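Local structure of putative pachytene checkpoint protein 2 (Caenorhabditis elegans, 4XGU) at residues I15-K20 and I95-L100; H101-L106 and L124-C129. The protein binds and hydrolyses ATP as an AAA+ ATPase, probably acts in meiotic chromosome recombination and, as TRIP13 does, probably remodels other proteins. All blocks are in the same frame, centred on the assembly; numbering follows the deposited sequence.

Interaction 1: I15-K20 and I95-L100; sequences IRICQK and IHVYKL
The Tyr98 ring carries Arg16 CB over one face, 4.0 Å from the ring centroid and 29° off the normal, a CH-pi contact. The Arg16 guanidinium has Leu100 CD2 over one face, 3.7 Å from NE, and Tyr98 OH at its edge; its plane is turned 63° from the ring. Tyr98 reaches this position because CG sits between backbone N and carbonyl carbon (chi1 69°), which brings the ring back over Arg16. With an alanine here in place of the tyrosine, Arg16 CB would probably lose its aromatic face and the guanidinium the hydroxyl at its edge, opening a gap. The backbones pair in parallel: Ile15 N donates to His96 O (2.8 Å), Tyr98 N to Ile15 O (2.9 Å), and Ile17 N to Tyr98 O (2.9 Å). Lys99 NZ bonds to Gln19 O at 2.8 Å and also to Phe21 O, while Gln19 NE2 reaches Leu100 O only weakly. Ile17 CG2 meets Val97 CG1 at 3.6 Å. The Arg16 end forms a salt bridge to Asp133. Within the Pch2 N-terminal domain, strand 12-16 lies between strands 95-98 and 68-72, and helix 30-41 packs on Ile15 and Ile17.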
loop_
_atom_site.group_PDB
_atom_site.type_symbol
_atom_site.label_atom_id
_atom_site.label_comp_id
_atom_site.label_asym_id
_atom_site.label_seq_id
_atom_site.Cartn_x
_atom_site.Cartn_y
_atom_site.Cartn_z
ATOM N N ILE B 15 -1.177 -46.996 -33.080
ATOM C CA ILE B 15 -1.434 -47.191 -34.499
ATOM C C ILE B 15 -2.667 -46.419 -34.947
ATOM O O ILE B 15 -3.766 -46.644 -34.444
ATOM C CB ILE B 15 -1.625 -48.680 -34.830
ATOM C CG1 ILE B 15 -0.374 -49.475 -34.452
ATOM C CG2 ILE B 15 -1.950 -48.864 -36.303
ATOM C CD1 ILE B 15 -0.515 -50.969 -34.671
ATOM N N ARG B 16 -2.480 -45.506 -35.894
ATOM C CA ARG B 16 -3.593 -44.743 -36.443
ATOM C C ARG B 16 -4.195 -45.448 -37.654
ATOM O O ARG B 16 -3.530 -45.616 -38.677
ATOM C CB ARG B 16 -3.143 -43.334 -36.836
ATOM C CG ARG B 16 -4.283 -42.424 -37.265
ATOM C CD ARG B 16 -3.844 -41.438 -38.330
ATOM N NE ARG B 16 -2.641 -40.706 -37.949
ATOM C CZ ARG B 16 -1.998 -39.870 -38.756
ATOM N NH1 ARG B 16 -2.445 -39.662 -39.987
ATOM N NH2 ARG B 16 -0.909 -39.242 -38.337
ATOM N N ILE B 17 -5.455 -45.857 -37.538
ATOM C CA ILE B 17 -6.168 -46.456 -38.663
ATOM C C ILE B 17 -6.974 -45.420 -39.437
ATOM O O ILE B 17 -7.105 -44.271 -39.010
ATOM C CB ILE B 17 -7.124 -47.570 -38.207
ATOM C CG1 ILE B 17 -7.924 -47.112 -36.987
ATOM C CG2 ILE B 17 -6.356 -48.844 -37.905
ATOM C CD1 ILE B 17 -8.847 -48.171 -36.436
ATOM N N CYS B 18 -7.512 -45.834 -40.578
ATOM C CA CYS B 18 -8.360 -44.964 -41.382
ATOM C C CYS B 18 -9.717 -44.781 -40.720
ATOM O O CYS B 18 -10.139 -45.615 -39.919
ATOM C CB CYS B 18 -8.540 -45.529 -42.794
ATOM S SG CYS B 18 -7.531 -44.723 -44.061
ATOM N N GLN B 19 -10.399 -43.691 -41.057
ATOM C CA GLN B 19 -11.762 -43.482 -40.586
ATOM C C GLN B 19 -12.667 -44.540 -41.199
ATOM O O GLN B 19 -13.538 -45.087 -40.522
ATOM C CB GLN B 19 -12.269 -42.080 -40.931
ATOM C CG GLN B 19 -11.717 -40.963 -40.052
ATOM C CD GLN B 19 -10.311 -40.543 -40.441
ATOM O OE1 GLN B 19 -9.812 -40.904 -41.509
ATOM N NE2 GLN B 19 -9.665 -39.770 -39.575
ATOM N N LYS B 20 -12.450 -44.830 -42.480
ATOM C CA LYS B 20 -13.242 -45.832 -43.192
ATOM C C LYS B 20 -13.045 -47.222 -42.601
ATOM O O LYS B 20 -13.895 -48.095 -42.764
ATOM C CB LYS B 20 -12.898 -45.839 -44.686
ATOM C CG LYS B 20 -13.508 -44.673 -45.463
ATOM C CD LYS B 20 -13.920 -45.077 -46.873
ATOM C CE LYS B 20 -12.891 -44.648 -47.904
ATOM N NZ LYS B 20 -13.249 -45.123 -49.273
ATOM N N ILE B 95 -0.604 -52.075 -26.915
ATOM C CA ILE B 95 -0.723 -51.546 -28.264
ATOM C C ILE B 95 -2.124 -50.991 -28.495
ATOM O O ILE B 95 -3.126 -51.690 -28.339
ATOM C CB ILE B 95 -0.368 -52.611 -29.325
ATOM C CG1 ILE B 95 -1.263 -53.842 -29.211
ATOM C CG2 ILE B 95 1.068 -53.053 -29.150
ATOM C CD1 ILE B 95 -0.868 -54.948 -30.163
ATOM N N HIS B 96 -2.189 -49.712 -28.845
ATOM C CA HIS B 96 -3.474 -49.037 -28.965
ATOM C C HIS B 96 -3.732 -48.547 -30.376
ATOM O O HIS B 96 -2.872 -47.943 -31.019
ATOM C CB HIS B 96 -3.557 -47.866 -27.993
ATOM C CG HIS B 96 -3.132 -48.210 -26.603
ATOM N ND1 HIS B 96 -1.852 -47.989 -26.143
ATOM C CD2 HIS B 96 -3.813 -48.768 -25.573
ATOM C CE1 HIS B 96 -1.764 -48.393 -24.886
ATOM N NE2 HIS B 96 -2.938 -48.869 -24.518
ATOM N N VAL B 97 -4.941 -48.810 -30.844
ATOM C CA VAL B 97 -5.340 -48.422 -32.176
ATOM C C VAL B 97 -6.336 -47.268 -32.057
ATOM O O VAL B 97 -7.192 -47.271 -31.173
ATOM C CB VAL B 97 -5.943 -49.612 -32.918
ATOM C CG1 VAL B 97 -6.068 -49.318 -34.397
ATOM C CG2 VAL B 97 -5.072 -50.884 -32.703
ATOM N N TYR B 98 -6.206 -46.272 -32.929
ATOM C CA TYR B 98 -6.984 -45.046 -32.792
ATOM C C TYR B 98 -7.231 -44.364 -34.133
ATOM O O TYR B 98 -6.528 -44.616 -35.110
ATOM C CB TYR B 98 -6.275 -44.075 -31.847
ATOM C CG TYR B 98 -4.995 -43.502 -32.419
ATOM C CD1 TYR B 98 -3.814 -44.237 -32.414
ATOM C CD2 TYR B 98 -4.963 -42.227 -32.959
ATOM C CE1 TYR B 98 -2.638 -43.716 -32.936
ATOM C CE2 TYR B 98 -3.797 -41.698 -33.485
ATOM C CZ TYR B 98 -2.637 -42.447 -33.472
ATOM O OH TYR B 98 -1.478 -41.920 -33.995
ATOM N N LYS B 99 -8.236 -43.496 -34.166
ATOM C CA LYS B 99 -8.479 -42.624 -35.310
ATOM C C LYS B 99 -8.667 -41.206 -34.771
ATOM O O LYS B 99 -9.419 -41.008 -33.823
ATOM C CB LYS B 99 -9.702 -43.094 -36.108
ATOM C CG LYS B 99 -10.971 -43.246 -35.278
ATOM C CD LYS B 99 -12.171 -43.583 -36.141
ATOM C CE LYS B 99 -11.938 -44.861 -36.925
ATOM N NZ LYS B 99 -13.093 -45.186 -37.800
ATOM N N LEU B 100 -7.973 -40.229 -35.345
ATOM C CA LEU B 100 -8.014 -38.862 -34.832
ATOM C C LEU B 100 -9.222 -38.102 -35.334
ATOM O O LEU B 100 -9.629 -38.270 -36.482
ATOM C CB LEU B 100 -6.746 -38.095 -35.215
ATOM C CG LEU B 100 -5.948 -38.427 -36.474
ATOM C CD1 LEU B 100 -6.591 -37.932 -37.787
ATOM C CD2 LEU B 100 -4.534 -37.937 -36.285
#

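Interaction 2: H101-L106 and L124-C129; sequences HKDGPL and LWQLPC
His101 and Leu106 mark two places where the linker 101-106 is tied to strand 123-127, the strand next to the edge of the AAA+ sheet. At the first, His101 N donates to Pro128 O (2.9 Å), and Cys129 CA gives a CA-H...O contact to His101 O. The imidazole turns back over the strand: Gln126 CG lies over one ring face, 3.6 Å from the centroid and 18° off the normal, in a CH-pi contact. Gln126 presents this methylene because CG is anti to its backbone N (chi1 -166°), and its amide plane stands 89° from the imidazole. At the ring edge, NE2 makes a weak bond to Leu127 O at 3.3 Å. The peptide bond between Leu127 and Pro128 is cis.

At the other end, Leu106 and Leu124 form an antiparallel hydrogen-bonded pair, Leu106 N to Leu124 O at 3.2 Å and Leu124 N to Leu106 O at 3.1 Å. This pair joins strand 106-107, within this chain an outermost strand of the mixed sheet, to 123-127; the sheet also contains strand 174-178, which leads into the P-loop, and strand 206-212 flanks 123-127 on its other side. Between the two ties Gly104 adopts a positive phi, where a beta carbon would collide with the carbonyl oxygen of Asp103. Pro105 covers one face of the Trp125 indole with CB, CG and CD; CB, 3.8 Å from the centroid of the six-membered ring, makes a CH-pi contact. The indole NE1 bonds to Glu211, and the Trp125 side chain comes about 8 Å from that of Thr186, a predicted ATP-binding residue.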
loop_
_atom_site.group_PDB
_atom_site.type_symbol
_atom_site.label_atom_id
_atom_site.label_comp_id
_atom_site.label_asym_id
_atom_site.label_seq_id
_atom_site.Cartn_x
_atom_site.Cartn_y
_atom_site.Cartn_z
ATOM N N HIS B 101 -9.780 -37.251 -34.478
ATOM C CA HIS B 101 -10.915 -36.436 -34.873
ATOM C C HIS B 101 -10.410 -35.186 -35.576
ATOM O O HIS B 101 -9.396 -34.611 -35.173
ATOM C CB HIS B 101 -11.772 -36.057 -33.662
ATOM C CG HIS B 101 -11.768 -37.082 -32.569
ATOM N ND1 HIS B 101 -12.733 -38.060 -32.455
ATOM C CD2 HIS B 101 -10.915 -37.275 -31.536
ATOM C CE1 HIS B 101 -12.470 -38.815 -31.403
ATOM N NE2 HIS B 101 -11.372 -38.359 -30.827
ATOM N N LYS B 102 -11.108 -34.769 -36.630
ATOM C CA LYS B 102 -10.748 -33.554 -37.361
ATOM C C LYS B 102 -11.771 -32.461 -37.118
ATOM O O LYS B 102 -11.781 -31.434 -37.802
ATOM C CB LYS B 102 -10.617 -33.832 -38.862
ATOM C CG LYS B 102 -11.266 -35.119 -39.335
ATOM C CD LYS B 102 -10.585 -35.620 -40.599
ATOM C CE LYS B 102 -9.111 -35.892 -40.343
ATOM N NZ LYS B 102 -8.369 -36.230 -41.590
ATOM N N ASP B 103 -12.624 -32.701 -36.127
ATOM C CA ASP B 103 -13.713 -31.800 -35.776
ATOM C C ASP B 103 -13.215 -30.383 -35.504
ATOM O O ASP B 103 -13.930 -29.409 -35.737
ATOM C CB ASP B 103 -14.453 -32.341 -34.550
ATOM C CG ASP B 103 -14.659 -33.847 -34.606
ATOM O OD1 ASP B 103 -14.158 -34.490 -35.556
ATOM O OD2 ASP B 103 -15.311 -34.388 -33.689
ATOM N N GLY B 104 -11.984 -30.280 -35.013
ATOM C CA GLY B 104 -11.368 -28.993 -34.751
ATOM C C GLY B 104 -11.740 -28.427 -33.395
ATOM O O GLY B 104 -12.600 -28.974 -32.704
ATOM N N PRO B 105 -11.088 -27.323 -33.004
ATOM C CA PRO B 105 -11.361 -26.656 -31.725
ATOM C C PRO B 105 -12.725 -25.973 -31.712
ATOM O O PRO B 105 -13.188 -25.503 -32.749
ATOM C CB PRO B 105 -10.235 -25.626 -31.621
ATOM C CG PRO B 105 -9.869 -25.335 -33.033
ATOM C CD PRO B 105 -10.033 -26.637 -33.769
ATOM N N LEU B 106 -13.356 -25.921 -30.544
ATOM C CA LEU B 106 -14.664 -25.291 -30.414
ATOM C C LEU B 106 -14.645 -24.130 -29.424
ATOM O O LEU B 106 -14.006 -24.202 -28.374
ATOM C CB LEU B 106 -15.718 -26.318 -29.988
ATOM C CG LEU B 106 -16.038 -27.440 -30.979
ATOM C CD1 LEU B 106 -17.263 -28.219 -30.522
ATOM C CD2 LEU B 106 -16.239 -26.887 -32.385
ATOM N N LEU B 124 -12.161 -25.969 -26.564
ATOM C CA LEU B 124 -12.285 -27.400 -26.318
ATOM C C LEU B 124 -11.659 -28.215 -27.443
ATOM O O LEU B 124 -12.005 -28.048 -28.612
ATOM C CB LEU B 124 -13.752 -27.792 -26.145
ATOM C CG LEU B 124 -14.016 -29.281 -25.913
ATOM C CD1 LEU B 124 -13.295 -29.772 -24.666
ATOM C CD2 LEU B 124 -15.508 -29.554 -25.814
ATOM N N TRP B 125 -10.733 -29.096 -27.083
ATOM C CA TRP B 125 -10.089 -29.968 -28.057
ATOM C C TRP B 125 -10.546 -31.412 -27.887
ATOM O O TRP B 125 -10.582 -31.936 -26.775
ATOM C CB TRP B 125 -8.566 -29.895 -27.930
ATOM C CG TRP B 125 -7.981 -28.563 -28.271
ATOM C CD1 TRP B 125 -7.731 -27.531 -27.415
ATOM C CD2 TRP B 125 -7.555 -28.125 -29.563
ATOM N NE1 TRP B 125 -7.180 -26.473 -28.096
ATOM C CE2 TRP B 125 -7.062 -26.812 -29.418
ATOM C CE3 TRP B 125 -7.546 -28.713 -30.832
ATOM C CZ2 TRP B 125 -6.566 -26.078 -30.492
ATOM C CZ3 TRP B 125 -7.054 -27.982 -31.899
ATOM C CH2 TRP B 125 -6.570 -26.678 -31.723
ATOM N N GLN B 126 -10.893 -32.047 -28.998
ATOM C CA GLN B 126 -11.270 -33.453 -28.998
ATOM C C GLN B 126 -10.028 -34.317 -29.210
ATOM O O GLN B 126 -9.371 -34.219 -30.246
ATOM C CB GLN B 126 -12.309 -33.720 -30.091
ATOM C CG GLN B 126 -13.018 -35.057 -29.982
ATOM C CD GLN B 126 -13.927 -35.132 -28.773
ATOM O OE1 GLN B 126 -14.477 -34.123 -28.332
ATOM N NE2 GLN B 126 -14.084 -36.332 -28.224
ATOM N N LEU B 127 -9.702 -35.163 -28.237
ATOM C CA LEU B 127 -8.455 -35.929 -28.292
ATOM C C LEU B 127 -8.649 -37.394 -28.677
ATOM O O LEU B 127 -9.541 -38.065 -28.153
ATOM C CB LEU B 127 -7.734 -35.858 -26.947
ATOM C CG LEU B 127 -7.250 -34.472 -26.531
ATOM C CD1 LEU B 127 -6.369 -34.571 -25.293
ATOM C CD2 LEU B 127 -6.510 -33.806 -27.678
ATOM N N PRO B 128 -7.789 -37.904 -29.575
ATOM C CA PRO B 128 -6.692 -37.173 -30.231
ATOM C C PRO B 128 -7.116 -36.455 -31.512
ATOM O O PRO B 128 -7.886 -37.002 -32.298
ATOM C CB PRO B 128 -5.687 -38.277 -30.550
ATOM C CG PRO B 128 -6.527 -39.489 -30.751
ATOM C CD PRO B 128 -7.711 -39.353 -29.829
ATOM N N CYS B 129 -6.609 -35.242 -31.719
ATOM C CA CYS B 129 -6.996 -34.425 -32.871
ATOM C C CYS B 129 -5.914 -34.340 -33.930
ATOM O O CYS B 129 -4.770 -34.690 -33.679
ATOM C CB CYS B 129 -7.363 -33.006 -32.428
ATOM S SG CYS B 129 -6.066 -32.159 -31.510
#

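From the N terminus, strand 12-16 is laid down first, and interaction 1 is completed only when strand 95-98 returns beside it, closing a loop of 74 residues that includes helix 30-41 and strand 68-72. The chain passes straight from Leu100 to His101, where interaction 2 starts; its 17-residue loop, partly unmodelled, closes at 124-129. The two loops are in series, neither crossing nor nesting. Segment 124-129 nevertheless comes back against interaction 1: Leu100 CB lies 3.3 Å from Pro128 O, and Tyr98 CD2 is 3.8 Å from Pro128 CG. By these contacts the three-stranded sheet of the N-terminal domain abuts the edge region of the ATPase sheet.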